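Local atomic coordinates of high affinity transport system protein p37 (Mycoplasma hyorhinis, PDB entry 3EKI), a protein that binds thiamine diphosphate outside the cell membrane as the lipoprotein component of a high-affinity transport system. Residues Pro340-Val345 and Lys392-Val397; Lys129-Leu134 and Val397-Ile402; Pro143-Thr148 and Asn382-Ile387. One frame throughout, in Å; residues are numbered along the deposited sequence.

Interaction 1 of 3, residues Pro340-Val345 and Lys392-Val397; sequences PIPYDV and KEIVEV. With TPP (thiamine diphosphate), chain B.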
loop_
_atom_site.group_PDB
_atom_site.type_symbol
_atom_site.label_atom_id
_atom_site.label_comp_id
_atom_site.label_asym_id
_atom_site.label_seq_id
_atom_site.Cartn_x
_atom_site.Cartn_y
_atom_site.Cartn_z
ATOM N N PRO A 340 1.123 -9.273 -7.488
ATOM C CA PRO A 340 0.828 -7.834 -7.425
ATOM C C PRO A 340 -0.646 -7.461 -7.474
ATOM O O PRO A 340 -1.429 -8.130 -8.151
ATOM C CB PRO A 340 1.504 -7.395 -8.716
ATOM C CG PRO A 340 1.220 -8.506 -9.674
ATOM C CD PRO A 340 1.267 -9.771 -8.849
ATOM N N ILE A 341 -0.972 -6.372 -6.755
ATOM C CA ILE A 341 -2.355 -5.847 -6.834
ATOM C C ILE A 341 -2.309 -4.345 -7.028
ATOM O O ILE A 341 -1.260 -3.723 -6.848
ATOM C CB ILE A 341 -3.167 -6.194 -5.582
ATOM C CG1 ILE A 341 -2.652 -5.577 -4.290
ATOM C CG2 ILE A 341 -3.289 -7.715 -5.467
ATOM C CD1 ILE A 341 -3.553 -5.768 -3.084
ATOM N N PRO A 342 -3.390 -3.690 -7.435
ATOM C CA PRO A 342 -3.282 -2.256 -7.735
ATOM C C PRO A 342 -3.009 -1.368 -6.531
ATOM O O PRO A 342 -3.360 -1.707 -5.418
ATOM C CB PRO A 342 -4.685 -1.925 -8.274
ATOM C CG PRO A 342 -5.172 -3.252 -8.804
ATOM C CD PRO A 342 -4.732 -4.232 -7.714
ATOM N N TYR A 343 -2.371 -0.226 -6.798
ATOM C CA TYR A 343 -2.209 0.772 -5.749
ATOM C C TYR A 343 -3.582 1.349 -5.397
ATOM O O TYR A 343 -4.603 0.869 -5.891
ATOM C CB TYR A 343 -1.215 1.866 -6.155
ATOM C CG TYR A 343 -0.219 2.227 -5.088
ATOM C CD1 TYR A 343 -0.121 3.477 -4.520
ATOM C CD2 TYR A 343 0.670 1.262 -4.601
ATOM C CE1 TYR A 343 0.807 3.772 -3.531
ATOM C CE2 TYR A 343 1.596 1.548 -3.631
ATOM C CZ TYR A 343 1.675 2.807 -3.087
ATOM O OH TYR A 343 2.607 3.090 -2.102
ATOM N N ASP A 344 -3.625 2.355 -4.536
ATOM C CA ASP A 344 -4.885 2.808 -3.951
ATOM C C ASP A 344 -5.808 3.431 -5.005
ATOM O O ASP A 344 -5.366 3.931 -6.029
ATOM C CB ASP A 344 -4.596 3.781 -2.828
ATOM C CG ASP A 344 -4.016 3.166 -1.571
ATOM O OD1 ASP A 344 -3.596 1.986 -1.644
ATOM O OD2 ASP A 344 -3.988 3.871 -0.531
ATOM N N VAL A 345 -7.084 3.349 -4.683
ATOM C CA VAL A 345 -8.155 3.797 -5.572
ATOM C C VAL A 345 -8.982 4.890 -4.923
ATOM O O VAL A 345 -9.398 4.825 -3.774
ATOM C CB VAL A 345 -9.058 2.604 -5.929
ATOM C CG1 VAL A 345 -10.312 3.054 -6.655
ATOM C CG2 VAL A 345 -8.272 1.590 -6.766
ATOM N N LYS A 392 -12.152 -4.802 -14.729
ATOM C CA LYS A 392 -10.961 -5.230 -15.442
ATOM C C LYS A 392 -9.647 -4.745 -14.849
ATOM O O LYS A 392 -8.679 -5.490 -14.685
ATOM C CB LYS A 392 -11.065 -4.696 -16.873
ATOM C CG LYS A 392 -9.969 -5.088 -17.836
ATOM C CD LYS A 392 -10.402 -5.058 -19.294
ATOM C CE LYS A 392 -11.886 -5.299 -19.527
ATOM N NZ LYS A 392 -12.229 -5.531 -20.960
ATOM N N GLU A 393 -9.616 -3.463 -14.484
ATOM C CA GLU A 393 -8.404 -2.834 -14.074
ATOM C C GLU A 393 -8.076 -3.058 -12.596
ATOM O O GLU A 393 -6.956 -2.970 -12.208
ATOM C CB GLU A 393 -8.515 -1.329 -14.323
ATOM C CG GLU A 393 -8.362 -0.933 -15.763
ATOM C CD GLU A 393 -8.427 0.539 -15.903
ATOM O OE1 GLU A 393 -7.373 1.136 -15.944
ATOM O OE2 GLU A 393 -9.502 1.015 -15.783
ATOM N N ILE A 394 -9.083 -3.325 -11.797
ATOM C CA ILE A 394 -8.856 -3.482 -10.374
ATOM C C ILE A 394 -9.293 -4.864 -9.879
ATOM O O ILE A 394 -8.548 -5.522 -9.286
ATOM C CB ILE A 394 -9.578 -2.402 -9.505
ATOM C CG1 ILE A 394 -9.296 -1.016 -10.039
ATOM C CG2 ILE A 394 -9.157 -2.457 -8.045
ATOM C CD1 ILE A 394 -7.936 -0.626 -9.935
ATOM N N VAL A 395 -10.557 -5.196 -10.084
ATOM C CA VAL A 395 -11.083 -6.414 -9.508
ATOM C C VAL A 395 -10.356 -7.654 -10.055
ATOM O O VAL A 395 -9.946 -8.475 -9.331
ATOM C CB VAL A 395 -12.644 -6.633 -9.738
ATOM C CG1 VAL A 395 -13.053 -7.958 -9.229
ATOM C CG2 VAL A 395 -13.416 -5.555 -9.091
ATOM N N GLU A 396 -10.235 -7.730 -11.352
ATOM C CA GLU A 396 -9.622 -8.927 -11.936
ATOM C C GLU A 396 -8.151 -8.982 -11.525
ATOM O O GLU A 396 -7.632 -10.000 -11.433
ATOM C CB GLU A 396 -9.738 -9.001 -13.463
ATOM C CG GLU A 396 -11.089 -9.393 -13.880
ATOM C CD GLU A 396 -11.342 -9.211 -15.324
ATOM O OE1 GLU A 396 -10.466 -8.918 -16.072
ATOM O OE2 GLU A 396 -12.462 -9.354 -15.678
ATOM N N VAL A 397 -7.517 -7.866 -11.352
ATOM C CA VAL A 397 -6.120 -7.908 -11.019
ATOM C C VAL A 397 -5.974 -8.431 -9.598
ATOM O O VAL A 397 -5.127 -9.211 -9.338
ATOM C CB VAL A 397 -5.501 -6.496 -11.129
ATOM C CG1 VAL A 397 -3.989 -6.373 -10.659
ATOM C CG2 VAL A 397 -5.625 -6.034 -12.499
HETATM N "N1'" TPP B . 5.322 5.227 0.303
HETATM C "C2'" TPP B . 5.258 6.223 1.221
HETATM C CM2 TPP B . 6.085 7.491 0.987
HETATM N "N3'" TPP B . 4.477 6.105 2.309
HETATM C "C4'" TPP B . 3.671 5.017 2.435
HETATM N "N4'" TPP B . 2.840 4.963 3.478
HETATM C "C5'" TPP B . 3.763 3.950 1.530
HETATM C "C6'" TPP B . 4.630 4.101 0.454
HETATM C "C7'" TPP B . 2.971 2.638 1.628
HETATM N N3 TPP B . 1.653 2.628 0.970
HETATM C C2 TPP B . 0.861 3.691 0.829
HETATM S S1 TPP B . -0.586 3.226 -0.036
HETATM C C5 TPP B . -0.064 1.563 -0.151
HETATM C C4 TPP B . 1.115 1.442 0.558
HETATM C CM4 TPP B . 1.978 0.163 0.488
HETATM C C6 TPP B . -0.902 0.434 -0.764
HETATM C C7 TPP B . -2.025 0.020 0.192
HETATM O O7 TPP B . -1.441 -0.534 1.389
HETATM P PA TPP B . -2.162 -0.608 2.804
HETATM O O1A TPP B . -1.142 -0.928 3.832
HETATM O O2A TPP B . -2.944 0.649 3.060
HETATM O O3A TPP B . -3.285 -1.711 2.707
HETATM P PB TPP B . -3.107 -3.285 2.973
HETATM O O1B TPP B . -2.152 -3.867 1.976
HETATM O O2B TPP B . -4.570 -3.855 2.794
HETATM O O3B TPP B . -2.695 -3.531 4.486
HETATM O O HOH W 1 -2.486 -9.627 -10.298
#

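Interaction 2 of 3, residues Lys129-Leu134 and Val397-Ile402; sequences KLVEFL and VYEKAI. With TPP (thiamine diphosphate), chain B.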
loop_
_atom_site.group_PDB
_atom_site.type_symbol
_atom_site.label_atom_id
_atom_site.label_comp_id
_atom_site.label_asym_id
_atom_site.label_seq_id
_atom_site.Cartn_x
_atom_site.Cartn_y
_atom_site.Cartn_z
ATOM N N LYS A 129 -9.059 -3.943 -0.102
ATOM C CA LYS A 129 -10.130 -3.697 0.856
ATOM C C LYS A 129 -11.372 -3.144 0.151
ATOM O O LYS A 129 -12.510 -3.449 0.475
ATOM C CB LYS A 129 -9.668 -2.717 1.920
ATOM C CG LYS A 129 -8.671 -3.319 2.900
ATOM C CD LYS A 129 -7.998 -2.254 3.738
ATOM C CE LYS A 129 -7.273 -2.908 4.920
ATOM N NZ LYS A 129 -5.896 -2.369 5.028
ATOM N N LEU A 130 -11.124 -2.299 -0.844
ATOM C CA LEU A 130 -12.280 -1.752 -1.577
ATOM C C LEU A 130 -12.973 -2.824 -2.396
ATOM O O LEU A 130 -14.210 -2.908 -2.443
ATOM C CB LEU A 130 -11.794 -0.617 -2.467
ATOM C CG LEU A 130 -12.807 -0.039 -3.451
ATOM C CD1 LEU A 130 -13.969 0.616 -2.716
ATOM C CD2 LEU A 130 -12.085 0.955 -4.349
ATOM N N VAL A 131 -12.201 -3.673 -3.067
ATOM C CA VAL A 131 -12.784 -4.751 -3.851
ATOM C C VAL A 131 -13.635 -5.624 -2.940
ATOM O O VAL A 131 -14.774 -5.955 -3.269
ATOM C CB VAL A 131 -11.688 -5.583 -4.562
ATOM C CG1 VAL A 131 -12.236 -6.899 -5.108
ATOM C CG2 VAL A 131 -11.047 -4.761 -5.681
ATOM N N GLU A 132 -13.116 -5.993 -1.771
ATOM C CA GLU A 132 -13.868 -6.862 -0.854
ATOM C C GLU A 132 -15.123 -6.142 -0.357
ATOM O O GLU A 132 -16.189 -6.731 -0.145
ATOM C CB GLU A 132 -12.995 -7.288 0.306
ATOM C CG GLU A 132 -11.756 -8.109 0.008
ATOM C CD GLU A 132 -12.021 -9.520 -0.476
ATOM O OE1 GLU A 132 -13.178 -9.967 -0.332
ATOM O OE2 GLU A 132 -11.085 -10.178 -0.989
ATOM N N PHE A 133 -15.032 -4.821 -0.162
ATOM C CA PHE A 133 -16.208 -4.082 0.313
ATOM C C PHE A 133 -17.285 -4.074 -0.762
ATOM O O PHE A 133 -18.474 -4.282 -0.506
ATOM C CB PHE A 133 -15.796 -2.656 0.689
ATOM C CG PHE A 133 -16.951 -1.767 1.127
ATOM C CD1 PHE A 133 -17.395 -1.785 2.431
ATOM C CD2 PHE A 133 -17.570 -0.915 0.233
ATOM C CE1 PHE A 133 -18.444 -0.977 2.847
ATOM C CE2 PHE A 133 -18.635 -0.102 0.637
ATOM C CZ PHE A 133 -19.050 -0.123 1.944
ATOM N N LEU A 134 -16.867 -3.815 -2.000
ATOM C CA LEU A 134 -17.833 -3.740 -3.097
ATOM C C LEU A 134 -18.396 -5.103 -3.470
ATOM O O LEU A 134 -19.508 -5.190 -3.997
ATOM C CB LEU A 134 -17.181 -3.021 -4.276
ATOM C CG LEU A 134 -17.113 -1.504 -4.120
ATOM C CD1 LEU A 134 -16.258 -0.870 -5.201
ATOM C CD2 LEU A 134 -18.507 -0.885 -4.178
ATOM N N VAL A 397 -7.517 -7.866 -11.352
ATOM C CA VAL A 397 -6.120 -7.908 -11.019
ATOM C C VAL A 397 -5.974 -8.431 -9.598
ATOM O O VAL A 397 -5.127 -9.211 -9.338
ATOM C CB VAL A 397 -5.501 -6.496 -11.129
ATOM C CG1 VAL A 397 -3.989 -6.373 -10.659
ATOM C CG2 VAL A 397 -5.625 -6.034 -12.499
ATOM N N TYR A 398 -6.793 -7.920 -8.692
ATOM C CA TYR A 398 -6.779 -8.365 -7.310
ATOM C C TYR A 398 -7.100 -9.853 -7.214
ATOM O O TYR A 398 -6.396 -10.570 -6.486
ATOM C CB TYR A 398 -7.758 -7.565 -6.468
ATOM C CG TYR A 398 -7.990 -8.061 -5.063
ATOM C CD1 TYR A 398 -7.087 -7.766 -4.046
ATOM C CD2 TYR A 398 -9.112 -8.822 -4.732
ATOM C CE1 TYR A 398 -7.304 -8.222 -2.753
ATOM C CE2 TYR A 398 -9.331 -9.281 -3.460
ATOM C CZ TYR A 398 -8.428 -8.973 -2.473
ATOM O OH TYR A 398 -8.649 -9.434 -1.193
ATOM N N GLU A 399 -8.135 -10.281 -7.944
ATOM C CA GLU A 399 -8.545 -11.683 -7.830
ATOM C C GLU A 399 -7.441 -12.610 -8.345
ATOM O O GLU A 399 -7.264 -13.674 -7.734
ATOM C CB GLU A 399 -9.871 -11.923 -8.540
ATOM C CG GLU A 399 -11.086 -11.349 -7.840
ATOM C CD GLU A 399 -11.311 -11.670 -6.388
ATOM O OE1 GLU A 399 -11.809 -10.796 -5.636
ATOM O OE2 GLU A 399 -11.003 -12.802 -5.946
ATOM N N LYS A 400 -6.735 -12.244 -9.395
ATOM C CA LYS A 400 -5.666 -13.106 -9.906
ATOM C C LYS A 400 -4.567 -13.241 -8.843
ATOM O O LYS A 400 -3.956 -14.306 -8.743
ATOM C CB LYS A 400 -5.073 -12.612 -11.221
ATOM C CG LYS A 400 -3.926 -13.447 -11.748
ATOM C CD LYS A 400 -3.396 -12.909 -13.075
ATOM C CE LYS A 400 -2.289 -13.818 -13.602
ATOM N NZ LYS A 400 -1.939 -13.463 -15.001
ATOM N N ALA A 401 -4.319 -12.186 -8.072
ATOM C CA ALA A 401 -3.210 -12.209 -7.114
ATOM C C ALA A 401 -3.483 -13.084 -5.909
ATOM O O ALA A 401 -2.525 -13.642 -5.353
ATOM C CB ALA A 401 -2.881 -10.799 -6.645
ATOM N N ILE A 402 -4.742 -13.190 -5.507
ATOM C CA ILE A 402 -5.077 -13.966 -4.318
ATOM C C ILE A 402 -5.451 -15.401 -4.669
ATOM O O ILE A 402 -5.692 -16.186 -3.757
ATOM C CB ILE A 402 -6.204 -13.296 -3.517
ATOM C CG1 ILE A 402 -7.520 -13.143 -4.264
ATOM C CG2 ILE A 402 -5.712 -11.956 -2.980
ATOM C CD1 ILE A 402 -8.706 -13.000 -3.318
HETATM N "N1'" TPP B . 5.322 5.227 0.303
HETATM C "C2'" TPP B . 5.258 6.223 1.221
HETATM C CM2 TPP B . 6.085 7.491 0.987
HETATM N "N3'" TPP B . 4.477 6.105 2.309
HETATM C "C4'" TPP B . 3.671 5.017 2.435
HETATM N "N4'" TPP B . 2.840 4.963 3.478
HETATM C "C5'" TPP B . 3.763 3.950 1.530
HETATM C "C6'" TPP B . 4.630 4.101 0.454
HETATM C "C7'" TPP B . 2.971 2.638 1.628
HETATM N N3 TPP B . 1.653 2.628 0.970
HETATM C C2 TPP B . 0.861 3.691 0.829
HETATM S S1 TPP B . -0.586 3.226 -0.036
HETATM C C5 TPP B . -0.064 1.563 -0.151
HETATM C C4 TPP B . 1.115 1.442 0.558
HETATM C CM4 TPP B . 1.978 0.163 0.488
HETATM C C6 TPP B . -0.902 0.434 -0.764
HETATM C C7 TPP B . -2.025 0.020 0.192
HETATM O O7 TPP B . -1.441 -0.534 1.389
HETATM P PA TPP B . -2.162 -0.608 2.804
HETATM O O1A TPP B . -1.142 -0.928 3.832
HETATM O O2A TPP B . -2.944 0.649 3.060
HETATM O O3A TPP B . -3.285 -1.711 2.707
HETATM P PB TPP B . -3.107 -3.285 2.973
HETATM O O1B TPP B . -2.152 -3.867 1.976
HETATM O O2B TPP B . -4.570 -3.855 2.794
HETATM O O3B TPP B . -2.695 -3.531 4.486
#

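Interaction 3 of 3, residues Pro143-Thr148 and Asn382-Ile387; sequences PALETT and NGYKKI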
loop_
_atom_site.group_PDB
_atom_site.type_symbol
_atom_site.label_atom_id
_atom_site.label_comp_id
_atom_site.label_asym_id
_atom_site.label_seq_id
_atom_site.Cartn_x
_atom_site.Cartn_y
_atom_site.Cartn_z
ATOM N N PRO A 143 -15.819 3.876 -7.777
ATOM C CA PRO A 143 -14.374 4.015 -7.995
ATOM C C PRO A 143 -14.119 4.839 -9.238
ATOM O O PRO A 143 -14.794 4.643 -10.262
ATOM C CB PRO A 143 -13.913 2.569 -8.202
ATOM C CG PRO A 143 -14.972 1.746 -7.554
ATOM C CD PRO A 143 -16.267 2.476 -7.851
ATOM N N ALA A 144 -13.152 5.735 -9.155
ATOM C CA ALA A 144 -12.861 6.619 -10.275
ATOM C C ALA A 144 -11.384 6.935 -10.597
ATOM O O ALA A 144 -11.057 7.233 -11.718
ATOM C CB ALA A 144 -13.567 7.911 -10.058
ATOM N N LEU A 145 -10.558 6.931 -9.562
ATOM C CA LEU A 145 -9.166 7.326 -9.689
ATOM C C LEU A 145 -8.273 6.146 -9.339
ATOM O O LEU A 145 -8.529 5.505 -8.313
ATOM C CB LEU A 145 -8.924 8.484 -8.718
ATOM C CG LEU A 145 -7.525 9.096 -8.607
ATOM C CD1 LEU A 145 -7.297 10.095 -9.734
ATOM C CD2 LEU A 145 -7.265 9.803 -7.287
ATOM N N GLU A 146 -7.262 5.869 -10.149
ATOM C CA GLU A 146 -6.267 4.876 -9.772
ATOM C C GLU A 146 -4.967 5.611 -9.461
ATOM O O GLU A 146 -4.497 6.328 -10.343
ATOM C CB GLU A 146 -6.028 3.873 -10.905
ATOM C CG GLU A 146 -5.050 2.775 -10.509
ATOM C CD GLU A 146 -4.895 1.665 -11.524
ATOM O OE1 GLU A 146 -5.492 1.717 -12.620
ATOM O OE2 GLU A 146 -4.136 0.716 -11.215
ATOM N N THR A 147 -4.406 5.447 -8.269
ATOM C CA THR A 147 -3.078 6.024 -8.018
ATOM C C THR A 147 -1.991 5.102 -8.578
ATOM O O THR A 147 -2.231 3.917 -8.798
ATOM C CB THR A 147 -2.850 6.299 -6.524
ATOM O OG1 THR A 147 -2.721 5.036 -5.855
ATOM C CG2 THR A 147 -4.002 7.030 -5.859
ATOM N N THR A 148 -0.816 5.655 -8.813
ATOM C CA THR A 148 0.382 4.909 -9.203
ATOM C C THR A 148 1.518 5.370 -8.302
ATOM O O THR A 148 1.480 6.436 -7.687
ATOM C CB THR A 148 0.768 5.070 -10.679
ATOM O OG1 THR A 148 1.129 6.452 -10.917
ATOM C CG2 THR A 148 -0.368 4.730 -11.625
ATOM N N ASN A 382 2.508 8.906 -6.636
ATOM C CA ASN A 382 3.387 9.657 -7.521
ATOM C C ASN A 382 2.773 9.872 -8.889
ATOM O O ASN A 382 3.381 10.475 -9.767
ATOM C CB ASN A 382 4.740 8.943 -7.651
ATOM C CG ASN A 382 5.396 8.803 -6.301
ATOM O OD1 ASN A 382 5.620 7.670 -5.839
ATOM N ND2 ASN A 382 5.714 9.935 -5.687
ATOM N N GLY A 383 1.575 9.380 -9.116
ATOM C CA GLY A 383 0.883 9.550 -10.384
ATOM C C GLY A 383 -0.559 9.099 -10.192
ATOM O O GLY A 383 -0.970 8.500 -9.199
ATOM N N TYR A 384 -1.371 9.410 -11.177
ATOM C CA TYR A 384 -2.787 9.092 -11.204
ATOM C C TYR A 384 -3.271 8.741 -12.605
ATOM O O TYR A 384 -2.735 9.282 -13.584
ATOM C CB TYR A 384 -3.607 10.289 -10.702
ATOM C CG TYR A 384 -3.256 10.778 -9.327
ATOM C CD1 TYR A 384 -2.440 11.893 -9.189
ATOM C CD2 TYR A 384 -3.698 10.171 -8.159
ATOM C CE1 TYR A 384 -2.105 12.367 -7.934
ATOM C CE2 TYR A 384 -3.365 10.635 -6.902
ATOM C CZ TYR A 384 -2.559 11.743 -6.789
ATOM O OH TYR A 384 -2.212 12.213 -5.555
ATOM N N LYS A 385 -4.268 7.877 -12.716
ATOM C CA LYS A 385 -4.945 7.545 -13.958
ATOM C C LYS A 385 -6.449 7.515 -13.696
ATOM O O LYS A 385 -6.891 7.257 -12.564
ATOM C CB LYS A 385 -4.492 6.176 -14.473
ATOM C CG LYS A 385 -3.034 5.821 -14.313
ATOM C CD LYS A 385 -2.597 4.727 -15.285
ATOM C CE LYS A 385 -1.771 3.632 -14.628
ATOM N NZ LYS A 385 -0.414 3.475 -15.223
ATOM N N LYS A 386 -7.288 7.748 -14.691
ATOM C CA LYS A 386 -8.706 7.510 -14.633
ATOM C C LYS A 386 -9.005 6.016 -14.623
ATOM O O LYS A 386 -8.355 5.289 -15.389
ATOM C CB LYS A 386 -9.372 8.119 -15.877
ATOM C CG LYS A 386 -10.891 8.008 -15.922
ATOM C CD LYS A 386 -11.417 8.396 -17.305
ATOM C CE LYS A 386 -12.938 8.368 -17.374
ATOM N NZ LYS A 386 -13.430 8.808 -18.718
ATOM N N ILE A 387 -9.961 5.564 -13.820
ATOM C CA ILE A 387 -10.403 4.182 -14.003
ATOM C C ILE A 387 -11.458 4.111 -15.100
ATOM O O ILE A 387 -12.477 4.770 -14.961
ATOM C CB ILE A 387 -10.933 3.584 -12.697
ATOM C CG1 ILE A 387 -9.798 3.565 -11.668
ATOM C CG2 ILE A 387 -11.574 2.231 -12.934
ATOM C CD1 ILE A 387 -10.060 2.953 -10.340
HETATM O O HOH W 2 -13.221 7.280 -13.772
#

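Interaction 1 of 3, residues Pro340-Val345 and Lys392-Val397
Pro-342 presses its ring against Val-397 and Ile-394 of the C-terminal helix 390-402. It lies in the loop that links strands 331-337 and 345-349 of a periplasmic-binding-protein fold. No direct hydrogen bond joins the two segments, and the contact is almost wholly apolar.

The proline meets the helix with three ring atoms. CD of Pro-342 lies 3.7 Å from CG1 of Val-397, and the two side chains run antiparallel alongside each other. Val-397 holds CG1 anti to its backbone N (chi1 175°), which sets this branch against the CG-CD side of the ring. On the other flank, CB of Pro-342 rests 3.9 Å from CD1 of Ile-394. That same methyl also meets CG2 of Val-345 at 3.9 Å. The CD1 methyl of Ile-394 thus touches both the loop proline and the first residue of strand 345-349. Ile-394 also touches Ser-127 and Val-131 of helix 127-136.

The far side of the loop belongs to the ligand pocket. Thiamine diphosphate C6 sits over one face of the Tyr-343 ring, toward its rim, and CZ of Tyr-343 is 3.6 Å from C5 of the thiazolium. OD1 of Asp-344 is 3.1 Å from ligand C7, while OD2 is hydrogen-bonded to Tyr-381.

Near Pro-340 one water bridges the backbones, donating to Pro-340 O and to Val-397 O, each at 2.8 Å.

Interaction 2 of 3, residues Lys129-Leu134 and Val397-Ile402
Two packed helices, 127-136 and the C-terminal 390-402, meet here beside the diphosphate end of the ligand pocket. Val-131 and Glu-132 of the first face Tyr-398 of the second. The axes of the two short helical segments cross steeply, with 103° between their directions and 10.9 Å at closest approach.

The polar link is a single short hydrogen bond. Tyr-398 OH donates to Glu-132 OE2 at 2.6 Å. The oxygen receives it on its anti lone pair, away from the other carboxylate oxygen. It sits at the edge of the tyrosine ring, in its plane, while the carboxylate plane is turned 77° from the ring. The glutamate gets there by folding back at chi2 (-69°), which brings its end closer to helix 390-402.

Further along the ring, CG1 of Val-131 comes obliquely against CD2 of Tyr-398 at 3.7 Å. The same methyl lies 4.0 Å from OE1 of Glu-399, whose chain is also bent. The two carboxylates are near each other, with Glu-132 OE2 4.7 Å from Glu-399 OE1. The tyrosine proton probably eases the cost of this like-charge pair. Within its own helix, Ile-402 lays CG2 over one face of the Tyr-398 ring, offset toward the rim.

Lys-129 points its CB away from the helix contact and donates from NZ to O2B of thiamine diphosphate at 3.0 Å. Ser-255, Ser-256, Ser-257, Lys-258 and Tyr-215 also hydrogen-bond the ligand. One helix thus packs on its neighbour and supplies a lysine to the diphosphate, as befits the ligand cleft of a periplasmic-type binding protein.

Interaction 3 of 3, residues Pro143-Thr148 and Asn382-Ile387
Thr-148 O accepts two backbone N-H groups where strand 141-152 meets strand 383-386. Asn-382 N donates to it at 2.9 Å, and Gly-383 N makes a weak bond at 3.3 Å. Thr-148 N in turn donates to Gly-383 O. Two consecutive residues thus face one, a classic beta bulge at this end of an antiparallel ladder.

The regular part centres on Glu-146 and Lys-385, a hydrogen-bonded pair. Glu-146 N to Lys-385 O and Lys-385 N to Glu-146 O are both 2.8 Å. The first is nearly straight (175° at the hydrogen). At the far end, Ile-387 N reaches Ala-144 O, and CD1 of Ile-387 lies 3.6 Å from Leu-145 O. A water donates to Ala-144 O and to Ile-387 O.

Leu-145, Thr-147 and Tyr-384 share one face of the sheet. CD2 of Leu-145 and CG2 of Thr-147 approach the CD2-CE2 side of the tyrosine ring obliquely, while CD1 of Leu-145 meets Tyr-384 CB. The closest is Leu-145 CD2, 3.7 Å from Tyr-384 CD2. The phenol OH is hydrogen-bonded to Asp-373, and the ring also meets Phe-364 of helix 354-369.

On the other face, the bent chain of Lys-385 crosses Thr-148 at about a right angle. Its CE lies only 3.5 Å from Thr-148 CG2, a tight fit. With OG1 between the backbone N and the carbonyl carbon (chi1 65°), the hydroxyl of Thr-148 lies close over Gly-383, yet its hydrogen bond goes to Gln-211.

Glu-146 and Lys-385 are paired through their backbones, but their charged ends, OE1 and NZ, stay 6.0 Å apart. Main-chain hydrogen bonds and apolar contacts therefore join the strands, without a salt bridge.

How the interactions relate
Interactions 1 and 2 share Val-397 and use adjoining, overlapping parts of helix 390-402. Interaction 1 is buried and apolar, with a water at one end. Interaction 2 is partly buried and adds a side-chain hydrogen bond. Both reach thiamine diphosphate, interaction 1 around its thiazolium ring and interaction 2 at its diphosphate. Interaction 3 is partly buried too, with exposed lysines, and is held mainly by strand-to-strand backbone bonds. It connects to interaction 1 where Asp-344 O meets Thr-147 N, a probable hydrogen bond at 2.9 Å. Leu-134 touching Pro-143 ties it to interaction 2. Strand 383-386 is followed, after a short link, by helix 390-402, so all three contacts involve the C-terminal part of the chain.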